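Local coordinates for mitogen-activated protein kinase, putative (Map kinase-like protein) (Leishmania major, PDB 3PG1), which probably binds ATP and phosphorylates serine and threonine residues of its substrates as a MAP kinase, at residues A[284-289]-A[295-300]; A[220-225]-A[232-237]. All coordinates share one frame; numbering follows the deposited sequence.

Interaction 1 (A[284-289]-A[295-300]); sequences AVVPTA and DLIAKM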
ATOM      1  N   ALA A 284      15.528 -17.094  17.635  1.00 47.02           N
ATOM      2  CA  ALA A 284      16.491 -16.029  17.901  1.00 46.43           C
ATOM      3  C   ALA A 284      16.152 -14.719  17.166  1.00 47.61           C
ATOM      4  O   ALA A 284      16.460 -13.631  17.658  1.00 46.13           O
ATOM      5  CB  ALA A 284      17.882 -16.500  17.498  1.00 48.02           C
ATOM      6  N   VAL A 285      15.565 -14.836  15.959  1.00 42.71           N
ATOM      7  CA  VAL A 285      15.184 -13.694  15.125  1.00 41.57           C
ATOM      8  C   VAL A 285      13.909 -13.009  15.689  1.00 40.20           C
ATOM      9  O   VAL A 285      13.811 -11.777  15.698  1.00 38.51           O
ATOM     10  CB  VAL A 285      14.940 -14.138  13.643  1.00 44.09           C
ATOM     11  CG1 VAL A 285      14.716 -12.923  12.756  1.00 42.30           C
ATOM     12  CG2 VAL A 285      16.086 -14.997  13.099  1.00 44.10           C
ATOM     13  N   VAL A 286      12.904 -13.817  16.051  1.00 36.04           N
ATOM     14  CA  VAL A 286      11.620 -13.316  16.553  1.00 35.70           C
ATOM     15  C   VAL A 286      11.346 -14.035  17.900  1.00 40.32           C
ATOM     16  O   VAL A 286      10.532 -14.965  17.947  1.00 39.26           O
ATOM     17  CB  VAL A 286      10.480 -13.501  15.480  1.00 35.57           C
ATOM     18  CG1 VAL A 286       9.281 -12.636  15.823  1.00 34.72           C
ATOM     19  CG2 VAL A 286      10.982 -13.148  14.077  1.00 33.40           C
ATOM     20  N   PRO A 287      12.051 -13.618  18.996  1.00 39.68           N
ATOM     21  CA  PRO A 287      11.947 -14.357  20.265  1.00 40.51           C
ATOM     22  C   PRO A 287      10.590 -14.532  20.920  1.00 44.62           C
ATOM     23  O   PRO A 287      10.367 -15.541  21.610  1.00 46.72           O
ATOM     24  CB  PRO A 287      12.982 -13.669  21.197  1.00 45.04           C
ATOM     25  CG  PRO A 287      13.380 -12.410  20.544  1.00 48.19           C
ATOM     26  CD  PRO A 287      13.094 -12.569  19.058  1.00 42.16           C
ATOM     27  N   THR A 288       9.692 -13.557  20.750  1.00 38.79           N
ATOM     28  CA  THR A 288       8.370 -13.624  21.389  1.00 38.94           C
ATOM     29  C   THR A 288       7.327 -14.344  20.511  1.00 42.58           C
ATOM     30  O   THR A 288       6.193 -14.508  20.954  1.00 43.81           O
ATOM     31  CB  THR A 288       7.925 -12.238  21.861  1.00 41.61           C
ATOM     32  OG1 THR A 288       7.723 -11.406  20.707  1.00 38.57           O
ATOM     33  CG2 THR A 288       8.941 -11.589  22.846  1.00 39.58           C
ATOM     34  N   ALA A 289       7.699 -14.789  19.289  1.00 38.19           N
ATOM     35  CA  ALA A 289       6.741 -15.531  18.449  1.00 36.65           C
ATOM     36  C   ALA A 289       6.728 -16.998  18.858  1.00 42.94           C
ATOM     37  O   ALA A 289       7.802 -17.594  18.995  1.00 44.95           O
ATOM     38  CB  ALA A 289       7.116 -15.409  16.968  1.00 34.96           C
ATOM     39  N   ASP A 295       6.801 -20.527  12.138  1.00 30.02           N
ATOM     40  CA  ASP A 295       6.641 -21.375  10.972  1.00 29.42           C
ATOM     41  C   ASP A 295       6.040 -20.546   9.829  1.00 28.39           C
ATOM     42  O   ASP A 295       6.558 -20.577   8.720  1.00 25.07           O
ATOM     43  CB  ASP A 295       5.755 -22.584  11.295  1.00 31.57           C
ATOM     44  CG  ASP A 295       5.638 -23.507  10.100  1.00 38.88           C
ATOM     45  OD1 ASP A 295       6.635 -24.204   9.790  1.00 39.72           O
ATOM     46  OD2 ASP A 295       4.613 -23.424   9.385  1.00 31.09           O
ATOM     47  N   LEU A 296       4.989 -19.755  10.112  1.00 24.29           N
ATOM     48  CA  LEU A 296       4.415 -18.910   9.064  1.00 23.51           C
ATOM     49  C   LEU A 296       5.383 -17.786   8.633  1.00 27.20           C
ATOM     50  O   LEU A 296       5.609 -17.597   7.438  1.00 24.72           O
ATOM     51  CB  LEU A 296       3.059 -18.329   9.516  1.00 23.63           C
ATOM     52  CG  LEU A 296       2.448 -17.275   8.555  1.00 24.30           C
ATOM     53  CD1 LEU A 296       2.211 -17.893   7.105  1.00 23.10           C
ATOM     54  CD2 LEU A 296       1.122 -16.714   9.155  1.00 21.01           C
ATOM     55  N   ILE A 297       5.989 -17.076   9.588  1.00 26.03           N
ATOM     56  CA  ILE A 297       6.960 -16.012   9.247  1.00 24.57           C
ATOM     57  C   ILE A 297       8.045 -16.563   8.336  1.00 24.86           C
ATOM     58  O   ILE A 297       8.381 -15.924   7.346  1.00 22.96           O
ATOM     59  CB  ILE A 297       7.603 -15.399  10.533  1.00 28.82           C
ATOM     60  CG1 ILE A 297       6.579 -14.585  11.307  1.00 28.94           C
ATOM     61  CG2 ILE A 297       8.858 -14.534  10.185  1.00 27.32           C
ATOM     62  CD1 ILE A 297       7.032 -14.242  12.783  1.00 28.46           C
ATOM     63  N   ALA A 298       8.610 -17.728   8.676  1.00 25.18           N
ATOM     64  CA  ALA A 298       9.713 -18.332   7.859  1.00 26.24           C
ATOM     65  C   ALA A 298       9.215 -18.633   6.423  1.00 26.39           C
ATOM     66  O   ALA A 298       9.952 -18.462   5.462  1.00 26.00           O
ATOM     67  CB  ALA A 298      10.188 -19.631   8.523  1.00 28.07           C
ATOM     68  N   LYS A 299       7.960 -19.040   6.288  1.00 23.87           N
ATOM     69  CA  LYS A 299       7.371 -19.297   4.948  1.00 21.33           C
ATOM     70  C   LYS A 299       7.093 -18.059   4.139  1.00 24.12           C
ATOM     71  O   LYS A 299       7.184 -18.090   2.920  1.00 23.57           O
ATOM     72  CB  LYS A 299       6.153 -20.176   5.076  1.00 21.69           C
ATOM     73  CG  LYS A 299       6.580 -21.606   5.489  1.00 23.35           C
ATOM     74  CD  LYS A 299       5.417 -22.448   6.007  1.00 22.69           C
ATOM     75  CE  LYS A 299       5.991 -23.822   6.379  1.00 29.93           C
ATOM     76  NZ  LYS A 299       4.963 -24.692   7.048  1.00 29.76           N
ATOM     77  N   MET A 300       6.742 -16.950   4.808  1.00 20.62           N
ATOM     78  CA  MET A 300       6.531 -15.666   4.119  1.00 21.05           C
ATOM     79  C   MET A 300       7.879 -15.092   3.711  1.00 24.68           C
ATOM     80  O   MET A 300       7.936 -14.297   2.784  1.00 23.52           O
ATOM     81  CB  MET A 300       5.845 -14.650   5.050  1.00 21.99           C
ATOM     82  CG  MET A 300       4.449 -15.151   5.492  1.00 24.58           C
ATOM     83  SD  MET A 300       3.729 -14.162   6.849  1.00 29.01           S
ATOM     84  CE  MET A 300       3.022 -12.930   5.962  1.00 24.39           C
TER

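Interaction 2 (A[220-225]-A[232-237]); sequences AGCVMA and ALFRGS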
ATOM      1  N   ALA A 220       4.671  -8.359   4.025  1.00 24.71           N
ATOM      2  CA  ALA A 220       3.781  -8.779   5.103  1.00 23.02           C
ATOM      3  C   ALA A 220       4.554  -9.574   6.203  1.00 24.03           C
ATOM      4  O   ALA A 220       4.276  -9.383   7.371  1.00 23.99           O
ATOM      5  CB  ALA A 220       2.626  -9.602   4.518  1.00 22.51           C
ATOM      6  N   GLY A 221       5.474 -10.449   5.809  1.00 22.19           N
ATOM      7  CA  GLY A 221       6.311 -11.215   6.735  1.00 22.49           C
ATOM      8  C   GLY A 221       7.201 -10.278   7.548  1.00 26.12           C
ATOM      9  O   GLY A 221       7.381 -10.486   8.744  1.00 23.69           O
ATOM     10  N   CYS A 222       7.741  -9.225   6.900  1.00 23.29           N
ATOM     11  CA  CYS A 222       8.557  -8.204   7.580  1.00 25.12           C
ATOM     12  C   CYS A 222       7.688  -7.489   8.610  1.00 29.20           C
ATOM     13  O   CYS A 222       8.127  -7.281   9.722  1.00 27.32           O
ATOM     14  CB  CYS A 222       9.134  -7.212   6.573  1.00 24.91           C
ATOM     15  SG  CYS A 222      10.457  -7.909   5.551  1.00 26.82           S
ATOM     16  N   VAL A 223       6.453  -7.126   8.229  1.00 28.68           N
ATOM     17  CA  VAL A 223       5.515  -6.442   9.137  1.00 28.79           C
ATOM     18  C   VAL A 223       5.174  -7.336  10.331  1.00 31.55           C
ATOM     19  O   VAL A 223       5.236  -6.877  11.470  1.00 30.38           O
ATOM     20  CB  VAL A 223       4.254  -5.931   8.389  1.00 31.52           C
ATOM     21  CG1 VAL A 223       3.152  -5.471   9.378  1.00 30.68           C
ATOM     22  CG2 VAL A 223       4.629  -4.793   7.434  1.00 31.24           C
ATOM     23  N   MET A 224       4.913  -8.629  10.069  1.00 28.32           N
ATOM     24  CA  MET A 224       4.579  -9.604  11.124  1.00 25.97           C
ATOM     25  C   MET A 224       5.721  -9.678  12.169  1.00 30.31           C
ATOM     26  O   MET A 224       5.462  -9.498  13.350  1.00 28.36           O
ATOM     27  CB  MET A 224       4.319 -10.981  10.512  1.00 26.05           C
ATOM     28  CG  MET A 224       3.817 -11.971  11.538  1.00 26.97           C
ATOM     29  SD  MET A 224       3.062 -13.419  10.811  1.00 27.97           S
ATOM     30  CE  MET A 224       2.938 -14.466  12.311  1.00 25.30           C
ATOM     31  N   ALA A 225       6.966  -9.933  11.729  1.00 28.85           N
ATOM     32  CA  ALA A 225       8.150  -9.990  12.636  1.00 31.05           C
ATOM     33  C   ALA A 225       8.327  -8.678  13.415  1.00 32.51           C
ATOM     34  O   ALA A 225       8.646  -8.676  14.617  1.00 32.97           O
ATOM     35  CB  ALA A 225       9.414 -10.295  11.824  1.00 30.99           C
ATOM     36  N   ALA A 232      11.994  -2.936  13.163  1.00 34.89           N
ATOM     37  CA  ALA A 232      12.029  -3.541  11.820  1.00 33.68           C
ATOM     38  C   ALA A 232      13.082  -4.633  11.771  1.00 36.33           C
ATOM     39  O   ALA A 232      14.101  -4.574  12.472  1.00 36.33           O
ATOM     40  CB  ALA A 232      12.237  -2.494  10.728  1.00 33.67           C
ATOM     41  N   LEU A 233      12.773  -5.663  11.028  1.00 31.84           N
ATOM     42  CA  LEU A 233      13.571  -6.867  10.911  1.00 31.77           C
ATOM     43  C   LEU A 233      14.889  -6.691  10.146  1.00 32.62           C
ATOM     44  O   LEU A 233      15.903  -7.197  10.592  1.00 32.70           O
ATOM     45  CB  LEU A 233      12.701  -7.957  10.231  1.00 31.04           C
ATOM     46  CG  LEU A 233      13.305  -9.332  10.120  1.00 35.99           C
ATOM     47  CD1 LEU A 233      13.756  -9.819  11.478  1.00 37.92           C
ATOM     48  CD2 LEU A 233      12.300 -10.305   9.508  1.00 34.60           C
ATOM     49  N   PHE A 234      14.857  -6.045   8.975  1.00 30.32           N
ATOM     50  CA  PHE A 234      16.010  -5.899   8.080  1.00 28.61           C
ATOM     51  C   PHE A 234      16.279  -4.438   7.805  1.00 31.50           C
ATOM     52  O   PHE A 234      15.787  -3.862   6.808  1.00 28.95           O
ATOM     53  CB  PHE A 234      15.746  -6.655   6.775  1.00 27.51           C
ATOM     54  CG  PHE A 234      15.415  -8.138   6.873  1.00 27.39           C
ATOM     55  CD1 PHE A 234      14.216  -8.638   6.360  1.00 28.66           C
ATOM     56  CD2 PHE A 234      16.295  -9.029   7.487  1.00 28.98           C
ATOM     57  CE1 PHE A 234      13.936 -10.021   6.392  1.00 29.26           C
ATOM     58  CE2 PHE A 234      15.998 -10.401   7.550  1.00 30.80           C
ATOM     59  CZ  PHE A 234      14.835 -10.891   6.960  1.00 28.73           C
ATOM     60  N   ARG A 235      17.080  -3.840   8.686  1.00 27.57           N
ATOM     61  CA  ARG A 235      17.343  -2.386   8.690  1.00 29.80           C
ATOM     62  C   ARG A 235      18.623  -2.014   7.992  1.00 35.20           C
ATOM     63  O   ARG A 235      19.495  -1.422   8.600  1.00 37.48           O
ATOM     64  CB  ARG A 235      17.292  -1.823  10.133  1.00 32.50           C
ATOM     65  CG  ARG A 235      15.932  -2.091  10.786  1.00 37.93           C
ATOM     66  CD  ARG A 235      15.775  -1.462  12.174  1.00 39.36           C
ATOM     67  NE  ARG A 235      16.886  -1.727  13.092  1.00 51.53           N
ATOM     68  CZ  ARG A 235      17.147  -2.892  13.684  1.00 67.20           C
ATOM     69  NH1 ARG A 235      16.420  -3.969  13.401  1.00 45.42           N
ATOM     70  NH2 ARG A 235      18.155  -2.997  14.540  1.00 55.36           N
ATOM     71  N   GLY A 236      18.720  -2.355   6.706  1.00 33.79           N
ATOM     72  CA  GLY A 236      19.919  -2.082   5.934  1.00 34.29           C
ATOM     73  C   GLY A 236      19.958  -0.661   5.411  1.00 37.03           C
ATOM     74  O   GLY A 236      18.954   0.049   5.445  1.00 38.57           O
ATOM     75  N   SER A 237      21.086  -0.265   4.868  1.00 30.32           N
ATOM     76  CA  SER A 237      21.253   1.088   4.317  1.00 29.89           C
ATOM     77  C   SER A 237      21.796   1.073   2.898  1.00 33.66           C
ATOM     78  O   SER A 237      21.994   2.144   2.310  1.00 31.72           O
ATOM     79  CB  SER A 237      22.180   1.900   5.210  1.00 34.06           C
ATOM     80  OG  SER A 237      23.488   1.347   5.202  1.00 38.03           O
TER
HETATM   81  O   HOH W   1      10.166  -5.232   9.529  1.00 30.72           O

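Interaction 1 (A[284-289]-A[295-300])
Val286 and Ile297 meet methyl to methyl, CG1 of the valine standing 4.1 Å from CD1 of the isoleucine. The side chains point end to end across the gap, bridging backbones whose nearest CA atoms, those of Val286 and Ile297, lie 9.1 Å apart. On the isoleucine the long branch does the work: CG1 is anti to the carbonyl carbon (chi1 -70°) and the chain then runs on extended (chi2 165°), which carries CD1 clear of its own helix. On the valine, CG1 lies anti to the backbone N (chi1 -163°), and this methyl is the one that meets the isoleucine. A second, looser touch comes from Ala289, whose CB stands 4.3 Å from the same CD1, so one terminal methyl contacts both Val286 and Ala289. Their spacing is set by a type I beta turn from Val286 to Ala289, closed by the bond from Ala289 N to Val286 O at 3.1 Å. This turn belongs to the connection between helix 282-285 and helix 291-300, in the helical C-terminal lobe of the protein kinase fold. Leu294 of the second helix also touches Val286 and Ala289, while Phe228 and Asn229 border the valine and Trp282 borders Ile297. Within helix 291-300, Lys299 NZ reaches back one turn to Asp295 OD2 at 2.7 Å, a salt bridge that uses the syn lone pair of the carboxylate oxygen. His317 NE2 is hydrogen-bonded to that same oxygen, giving OD2 two polar partners.

Interaction 2 (A[220-225]-A[232-237])
Cys222 presents its sulfur to the rim of the Phe234 ring: SG lies 3.9 Å from CD1 of Phe234 and 5.1 Å from the ring centroid, 77° off the ring normal. This is an edge-on sulfur-aromatic contact. Turned anti to its carbonyl carbon (chi1 -72°), the sulfur leaves the helix in the direction of the phenyl group. Leu233, the neighbour of Phe234 in the chain, lies over one face of the ring, its CG 3.7 Å from the plane and above the middle, while the cysteine meets the edge. The leucine also extends to the helix, where its CD2 approaches Ala225 CB at 3.7 Å. No direct hydrogen bond joins the two segments; a water does so instead, donating to Cys222 O at 2.9 Å and accepting from Leu233 N at 3.0 Å. Beyond this, Arg235 folds back along the loop so that NH1 binds Ala232 O at 2.6 Å, with the acceptor near the guanidinium plane, and Gly236 O receives hydrogen bonds from Arg197 and Trp198. The pairing is thus a loop doubling back on the helix that precedes it in the kinase C-terminal lobe. Helix 214-229 meets helices 133-152 and 291-300 through Ala220 and Met224, whereas Phe234 packs on Ile246 and Val249 of helix 239-250.

Overall arrangement
Both interactions lie within the protein kinase domain, about 11 Å apart between their centres. Interaction 2 comes first along the chain and is complete before residue 284, with helix 239-250 among the elements between them. Helix 214-229, which supplies one half of interaction 2, also lines interaction 1, and the two touch directly. Val285 CG1 meets Leu233 CD1 at 3.5 Å, Ile297 CG1 meets Met224 SD at 3.7 Å, and Met300 CE packs on Ala220 CB. One loop folds back on the helix before it and the other packs on the helix after it, and the two contacts therefore form adjoining parts of the apolar packing in the C-terminal lobe.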